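Local coordinates for putative flavoprotein (Bacteroides eggerthii, PDB 4ICI), which binds flavin mononucleotide in a flavodoxin-like fold and may take part in electron transfer, though its precise role is not established, at residues A[83-86]-A[87-90]; A[162-165]-A[166-170]; A[134-137]-A[138-142]. One frame throughout, in Å; residues are numbered along the deposited sequence.

Contact 1. Residues A[83-86]-A[87-90]; sequences ENIG and TYDV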
loop_
_atom_site.group_PDB
_atom_site.type_symbol
_atom_site.label_atom_id
_atom_site.label_comp_id
_atom_site.label_asym_id
_atom_site.label_seq_id
_atom_site.Cartn_x
_atom_site.Cartn_y
_atom_site.Cartn_z
ATOM N N GLU A 83 11.433 -3.998 11.229
ATOM C CA GLU A 83 12.867 -4.202 11.485
ATOM C C GLU A 83 13.514 -5.341 10.678
ATOM O O GLU A 83 14.690 -5.266 10.306
ATOM C CB GLU A 83 13.092 -4.427 12.979
ATOM C CG GLU A 83 12.665 -3.224 13.833
ATOM N N ASN A 84 12.744 -6.388 10.409
ATOM C CA ASN A 84 13.246 -7.551 9.646
ATOM C C ASN A 84 12.910 -7.495 8.156
ATOM O O ASN A 84 12.840 -8.533 7.503
ATOM C CB ASN A 84 12.663 -8.853 10.219
ATOM C CG ASN A 84 11.155 -8.976 9.994
ATOM O OD1 ASN A 84 10.451 -7.957 9.757
ATOM N ND2 ASN A 84 10.647 -10.219 10.035
ATOM N N ILE A 85 12.683 -6.294 7.627
ATOM C CA ILE A 85 12.314 -6.131 6.217
ATOM C C ILE A 85 13.271 -6.874 5.271
ATOM O O ILE A 85 12.842 -7.382 4.225
ATOM C CB ILE A 85 12.199 -4.606 5.839
ATOM C CG1 ILE A 85 11.635 -4.404 4.420
ATOM C CG2 ILE A 85 13.548 -3.888 6.016
ATOM C CD1 ILE A 85 10.197 -4.730 4.300
ATOM N N GLY A 86 14.552 -6.959 5.642
ATOM C CA GLY A 86 15.553 -7.634 4.821
ATOM C C GLY A 86 15.257 -9.088 4.496
ATOM O O GLY A 86 15.693 -9.585 3.457
ATOM N N THR A 87 14.497 -9.759 5.359
ATOM C CA THR A 87 14.212 -11.194 5.219
ATOM C C THR A 87 13.177 -11.533 4.124
ATOM O O THR A 87 13.048 -12.698 3.711
ATOM C CB THR A 87 13.723 -11.801 6.544
ATOM O OG1 THR A 87 12.414 -11.330 6.894
ATOM C CG2 THR A 87 14.714 -11.504 7.670
ATOM N N TYR A 88 12.434 -10.530 3.653
ATOM C CA TYR A 88 11.312 -10.805 2.752
ATOM C C TYR A 88 11.737 -10.792 1.298
ATOM O O TYR A 88 12.539 -9.970 0.883
ATOM C CB TYR A 88 10.152 -9.827 2.985
ATOM C CG TYR A 88 9.568 -9.953 4.371
ATOM C CD1 TYR A 88 8.656 -10.952 4.676
ATOM C CD2 TYR A 88 9.949 -9.081 5.393
ATOM C CE1 TYR A 88 8.138 -11.093 5.975
ATOM C CE2 TYR A 88 9.447 -9.219 6.676
ATOM C CZ TYR A 88 8.542 -10.224 6.971
ATOM O OH TYR A 88 8.034 -10.347 8.260
ATOM N N ASP A 89 11.147 -11.707 0.534
ATOM C CA ASP A 89 11.344 -11.784 -0.908
ATOM C C ASP A 89 10.308 -10.973 -1.680
ATOM O O ASP A 89 10.596 -10.464 -2.756
ATOM C CB ASP A 89 11.246 -13.233 -1.382
ATOM C CG ASP A 89 12.242 -14.138 -0.713
ATOM O OD1 ASP A 89 13.441 -13.883 -0.913
ATOM O OD2 ASP A 89 11.830 -15.067 0.042
ATOM N N VAL A 90 9.087 -10.907 -1.155
ATOM C CA VAL A 90 7.962 -10.243 -1.817
ATOM C C VAL A 90 7.337 -9.313 -0.777
ATOM O O VAL A 90 7.094 -9.728 0.377
ATOM C CB VAL A 90 6.920 -11.268 -2.256
ATOM C CG1 VAL A 90 5.696 -10.609 -2.851
ATOM C CG2 VAL A 90 7.545 -12.320 -3.219
#
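Asn84 holds CG between its own backbone N and carbonyl carbon (chi1 68°), while Tyr88 swings CG anti to its carbonyl carbon (chi1 -63°). Together these torsions bring the Asn84 amide to the phenol end of Tyr88. ND2 of Asn84 donates to OH of Tyr88 over 3.2 Å. The bond is bent, and the hydroxyl lies tilted from the amide plane. Amide and ring stand almost perpendicular, with planes 88° apart. OD1 of Asn84 comes to the ring edge, 3.5 Å from CE2 of Tyr88.

The carbonyl O of Asn84 is gripped twice by Thr87. Thr87 N reaches Asn84 O from above the carbonyl plane, at 3.0 Å. Thr87 OG1 reaches the same Asn84 O within that plane at 2.9 Å. The hydroxyl also lies over one face of the Tyr88 ring, toward the rim. One residue on, Tyr88 N donates to Ile85 O over 3.2 Å, nearly straight. The two backbone bonds, each spanning three residues, wind the chain into a short 3-10 turn. Ile85 CD1 only grazes Tyr88 CD2, at 4.5 Å.

The polar ends have further partners. Tyr88 OH bonds to Asp41, Asn84 OD1 to Lys82, and Thr87 OG1 to Lys15, which also makes a cation-pi contact with the Tyr88 ring. A leucine in place of Tyr88 would probably leave Asn84 ND2 and Asp41 without their shared hydroxyl and Lys15 without an aromatic face.

The turn follows helix 64-70 and leads into strand 90-96. Ile85 and Tyr88 rest on Leu17 of strand 16-20. Val90 then pairs through its backbone with that same strand, next to 90-96 in the parallel sheet, and Asp41 opens strand 41-44 on the far side of strand 16-20.

Contact 2. Residues A[162-165]-A[166-170]; sequences RAWL and DVIAV
Trp164 and Ile168 lead the apolar contacts at the end of helix 158-168. The Ile168 CD1 methyl approaches Trp164 NE1 obliquely at 3.7 Å. Ile168 keeps CG1 between its backbone N and carbonyl carbon (chi1 69°), and its side chain runs beside that of Leu165, with CD1 3.9 Å from Leu165 CD2. The same Leu165 CD2 sits over the centre of the Trp164 ring. Trp164 NE1 donates to the carbonyl of Glu149, on strand 146-152.

The backbone bonds are regular up to Ile168 N, which donates to Trp164 O. The helix then closes in a Schellman motif. Ala169 takes positive phi, Val170 N donates to Leu165 O over 2.9 Å, and Ala169 N makes a weak bond to Asp166 O.

A water supplies the last polar link. It donates to Arg162 O and to Asp166 OD1, so that carbonyl accepts from the water as well as from Asp166 N. The Arg162 guanidinium pairs with Glu158.

The chemistry is split. Trp164, Leu165 and Ile168 pack on the sheet, and Trp164 and Leu165 also meet helix 26-38, whereas Asp166 and its water lie on an exposed, hydrated flank, as suits an amphipathic helix.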
loop_
_atom_site.group_PDB
_atom_site.type_symbol
_atom_site.label_atom_id
_atom_site.label_comp_id
_atom_site.label_asym_id
_atom_site.label_seq_id
_atom_site.Cartn_x
_atom_site.Cartn_y
_atom_site.Cartn_z
ATOM N N ARG A 162 -5.639 -15.913 -5.692
ATOM C CA ARG A 162 -4.772 -16.914 -6.275
ATOM C C ARG A 162 -4.644 -16.731 -7.786
ATOM O O ARG A 162 -3.559 -16.892 -8.327
ATOM C CB ARG A 162 -5.242 -18.325 -5.893
ATOM C CG ARG A 162 -5.085 -18.544 -4.389
ATOM C CD ARG A 162 -5.185 -20.015 -3.983
ATOM N NE ARG A 162 -5.147 -20.144 -2.526
ATOM C CZ ARG A 162 -4.067 -19.946 -1.763
ATOM N NH1 ARG A 162 -2.885 -19.610 -2.296
ATOM N NH2 ARG A 162 -4.166 -20.093 -0.443
ATOM N N ALA A 163 -5.732 -16.372 -8.458
ATOM C CA ALA A 163 -5.687 -16.179 -9.911
ATOM C C ALA A 163 -4.769 -14.994 -10.265
ATOM O O ALA A 163 -3.945 -15.075 -11.172
ATOM C CB ALA A 163 -7.128 -15.965 -10.479
ATOM N N TRP A 164 -4.935 -13.876 -9.559
ATOM C CA TRP A 164 -4.051 -12.718 -9.719
ATOM C C TRP A 164 -2.577 -13.116 -9.566
ATOM O O TRP A 164 -1.718 -12.769 -10.400
ATOM C CB TRP A 164 -4.433 -11.681 -8.663
ATOM C CG TRP A 164 -3.428 -10.585 -8.358
ATOM C CD1 TRP A 164 -2.554 -9.951 -9.211
ATOM C CD2 TRP A 164 -3.281 -9.948 -7.102
ATOM N NE1 TRP A 164 -1.892 -8.947 -8.550
ATOM C CE2 TRP A 164 -2.317 -8.926 -7.249
ATOM C CE3 TRP A 164 -3.900 -10.115 -5.872
ATOM C CZ2 TRP A 164 -1.953 -8.088 -6.198
ATOM C CZ3 TRP A 164 -3.514 -9.312 -4.819
ATOM C CH2 TRP A 164 -2.569 -8.301 -4.988
ATOM N N LEU A 165 -2.266 -13.828 -8.478
ATOM C CA LEU A 165 -0.872 -14.167 -8.204
ATOM C C LEU A 165 -0.267 -15.157 -9.211
ATOM O O LEU A 165 0.928 -15.090 -9.516
ATOM C CB LEU A 165 -0.672 -14.593 -6.756
ATOM C CG LEU A 165 -1.075 -13.484 -5.761
ATOM C CD1 LEU A 165 -0.715 -13.924 -4.362
ATOM C CD2 LEU A 165 -0.487 -12.118 -6.104
ATOM N N ASP A 166 -1.104 -15.989 -9.804
ATOM C CA ASP A 166 -0.634 -16.816 -10.915
ATOM C C ASP A 166 -0.323 -15.990 -12.150
ATOM O O ASP A 166 0.699 -16.210 -12.828
ATOM C CB ASP A 166 -1.673 -17.879 -11.294
ATOM C CG ASP A 166 -1.745 -19.036 -10.297
ATOM O OD1 ASP A 166 -0.836 -19.191 -9.432
ATOM O OD2 ASP A 166 -2.724 -19.837 -10.401
ATOM N N VAL A 167 -1.172 -15.013 -12.453
ATOM C CA VAL A 167 -0.922 -14.131 -13.615
ATOM C C VAL A 167 0.412 -13.407 -13.473
ATOM O O VAL A 167 1.180 -13.292 -14.446
ATOM C CB VAL A 167 -2.084 -13.108 -13.809
ATOM C CG1 VAL A 167 -1.732 -11.970 -14.786
ATOM C CG2 VAL A 167 -3.343 -13.831 -14.263
ATOM N N ILE A 168 0.667 -12.860 -12.281
ATOM C CA ILE A 168 1.887 -12.069 -12.067
ATOM C C ILE A 168 3.086 -12.912 -11.620
ATOM O O ILE A 168 4.174 -12.384 -11.426
ATOM C CB ILE A 168 1.654 -10.817 -11.155
ATOM C CG1 ILE A 168 1.369 -11.212 -9.701
ATOM C CG2 ILE A 168 0.569 -9.932 -11.767
ATOM C CD1 ILE A 168 1.594 -10.041 -8.711
ATOM N N ALA A 169 2.882 -14.217 -11.499
ATOM C CA ALA A 169 3.947 -15.175 -11.140
ATOM C C ALA A 169 4.604 -14.887 -9.782
ATOM O O ALA A 169 5.848 -14.877 -9.650
ATOM C CB ALA A 169 4.981 -15.244 -12.237
ATOM N N VAL A 170 3.751 -14.703 -8.772
ATOM C CA VAL A 170 4.174 -14.610 -7.373
ATOM C C VAL A 170 3.746 -15.831 -6.598
ATOM O O VAL A 170 2.572 -16.217 -6.651
ATOM C CB VAL A 170 3.580 -13.359 -6.701
ATOM C CG1 VAL A 170 3.835 -13.417 -5.185
ATOM C CG2 VAL A 170 4.152 -12.124 -7.364
HETATM O O HOH W 1 -1.611 -18.325 -6.782
#

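Contact 3. Residues A[134-137]-A[138-142]; sequences SATV and LKKTY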
loop_
_atom_site.group_PDB
_atom_site.type_symbol
_atom_site.label_atom_id
_atom_site.label_comp_id
_atom_site.label_asym_id
_atom_site.label_seq_id
_atom_site.Cartn_x
_atom_site.Cartn_y
_atom_site.Cartn_z
ATOM N N SER A 134 -2.513 5.211 -9.511
ATOM C CA SER A 134 -1.676 5.266 -8.319
ATOM C C SER A 134 -0.463 4.383 -8.528
ATOM O O SER A 134 0.645 4.734 -8.130
ATOM C CB SER A 134 -2.497 4.847 -7.090
ATOM O OG SER A 134 -2.832 3.461 -7.078
ATOM N N ALA A 135 -0.669 3.189 -9.111
ATOM C CA ALA A 135 0.406 2.256 -9.357
ATOM C C ALA A 135 1.405 2.780 -10.385
ATOM O O ALA A 135 2.614 2.611 -10.232
ATOM C CB ALA A 135 -0.165 0.909 -9.781
ATOM N N THR A 136 0.895 3.423 -11.418
ATOM C CA THR A 136 1.761 4.047 -12.437
ATOM C C THR A 136 2.656 5.116 -11.813
ATOM O O THR A 136 3.856 5.150 -12.069
ATOM C CB THR A 136 0.923 4.622 -13.572
ATOM O OG1 THR A 136 0.314 3.537 -14.271
ATOM C CG2 THR A 136 1.742 5.476 -14.551
ATOM N N VAL A 137 2.064 5.980 -10.995
ATOM C CA VAL A 137 2.848 7.049 -10.354
ATOM C C VAL A 137 3.904 6.453 -9.408
ATOM O O VAL A 137 5.060 6.886 -9.409
ATOM C CB VAL A 137 1.939 8.087 -9.684
ATOM C CG1 VAL A 137 2.760 9.141 -8.926
ATOM C CG2 VAL A 137 1.034 8.755 -10.712
ATOM N N LEU A 138 3.552 5.428 -8.630
ATOM C CA LEU A 138 4.539 4.795 -7.780
ATOM C C LEU A 138 5.681 4.168 -8.584
ATOM O O LEU A 138 6.852 4.326 -8.191
ATOM C CB LEU A 138 3.887 3.766 -6.869
ATOM C CG LEU A 138 3.084 4.230 -5.657
ATOM C CD1 LEU A 138 2.358 3.004 -5.018
ATOM C CD2 LEU A 138 3.956 4.945 -4.626
ATOM N N LYS A 139 5.351 3.482 -9.679
ATOM C CA LYS A 139 6.379 2.829 -10.508
ATOM C C LYS A 139 7.331 3.870 -11.110
ATOM O O LYS A 139 8.536 3.668 -11.123
ATOM C CB LYS A 139 5.718 1.956 -11.580
ATOM C CG LYS A 139 6.692 1.195 -12.442
ATOM C CD LYS A 139 5.966 0.164 -13.346
ATOM C CE LYS A 139 6.964 -0.585 -14.217
ATOM N NZ LYS A 139 6.277 -1.652 -15.038
ATOM N N LYS A 140 6.775 5.005 -11.546
ATOM C CA LYS A 140 7.593 6.075 -12.099
ATOM C C LYS A 140 8.437 6.777 -11.040
ATOM O O LYS A 140 9.532 7.261 -11.321
ATOM C CB LYS A 140 6.733 7.077 -12.858
ATOM C CG LYS A 140 6.133 6.543 -14.155
ATOM C CD LYS A 140 5.218 7.567 -14.813
ATOM C CE LYS A 140 4.680 7.103 -16.148
ATOM N NZ LYS A 140 5.794 6.974 -17.155
ATOM N N THR A 141 7.910 6.857 -9.822
ATOM C CA THR A 141 8.654 7.482 -8.715
ATOM C C THR A 141 9.827 6.615 -8.233
ATOM O O THR A 141 10.894 7.133 -7.876
ATOM C CB THR A 141 7.721 7.784 -7.512
ATOM O OG1 THR A 141 6.591 8.535 -7.964
ATOM C CG2 THR A 141 8.469 8.560 -6.419
ATOM N N TYR A 142 9.638 5.296 -8.276
ATOM C CA TYR A 142 10.615 4.335 -7.739
ATOM C C TYR A 142 10.960 3.302 -8.810
ATOM O O TYR A 142 10.683 2.099 -8.670
ATOM C CB TYR A 142 10.083 3.671 -6.494
ATOM C CG TYR A 142 9.697 4.685 -5.437
ATOM C CD1 TYR A 142 10.656 5.433 -4.789
ATOM C CD2 TYR A 142 8.360 4.893 -5.097
ATOM C CE1 TYR A 142 10.301 6.415 -3.851
ATOM C CE2 TYR A 142 7.998 5.850 -4.167
ATOM C CZ TYR A 142 8.976 6.604 -3.535
ATOM O OH TYR A 142 8.627 7.561 -2.613
#
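Lys140 lies alongside Thr136, one turn apart on helix 132-141. This helix is the connection of a beta-alpha-beta unit between strands 119-125 and 146-152 in the flavodoxin-like fold.

The Lys140 side chain runs back along the helix. It starts with CG anti to the carbonyl carbon (chi1 -69°). CB lies 3.6 Å from Thr136 O, and CG comes closer to that Thr136 O, at 3.4 Å. CD lies off the carbonyl plane, beyond Thr136 O, and begins to approach the Thr136 methyl. CE then touches Thr136 CG2 at 3.7 Å. The chain is extended to this point and bends at its last torsion (chi4 -66°), which takes NZ past the Thr136 methyl. The contact is therefore made by the aliphatic part of the lysine, and the charge stays at the exposed end. Thr136 meets it with its methyl because its OG1 is turned back to the carbonyl of Gly132. In the backbone, Lys140 N donates to Thr136 O in the regular helical pattern.

On the neighbouring flank, Thr141 grips Val137 O twice. Its backbone N donates to Val137 O over 2.9 Å, and its OG1 donates to the same Val137 O over 2.7 Å. The two donors come from opposite faces of the carbonyl plane, the hydroxyl standing 40° out of it. This ties the hydroxyl to the last turn of the helix.

Toward the interior, Leu138 lays CG against Ser134 O at 3.5 Å. Its side chain packs on Trp147 of strand 146-152 and on Ile110 of helix 104-112. Ser134 OG bonds to the carbonyl of Ile131 and to the hydroxyl of Tyr95.

Where the chain leaves the helix, Thr141 CG2 sits 3.5 Å above the plane of the Tyr142 ring, offset toward its rim.

Contact 1 and contact 2 meet directly although their centres are 21 Å apart. Val90 CG1, at the start of strand 90-96, packs on Val170 CG1 at 4.1 Å, so the start of the strand that the turn leads into touches the chain just past helix 158-168. Contact 3 stands apart from both. Its nearest atoms are about 14 Å from contact 1 and about 10 Å from contact 2. It does not touch the cofactor: the side chain of Ser134 lies about 9 Å from the bound flavin mononucleotide. All three are local arrangements within one flavodoxin-like fold, one leading into a strand of the parallel sheet and two on helices that pack against it.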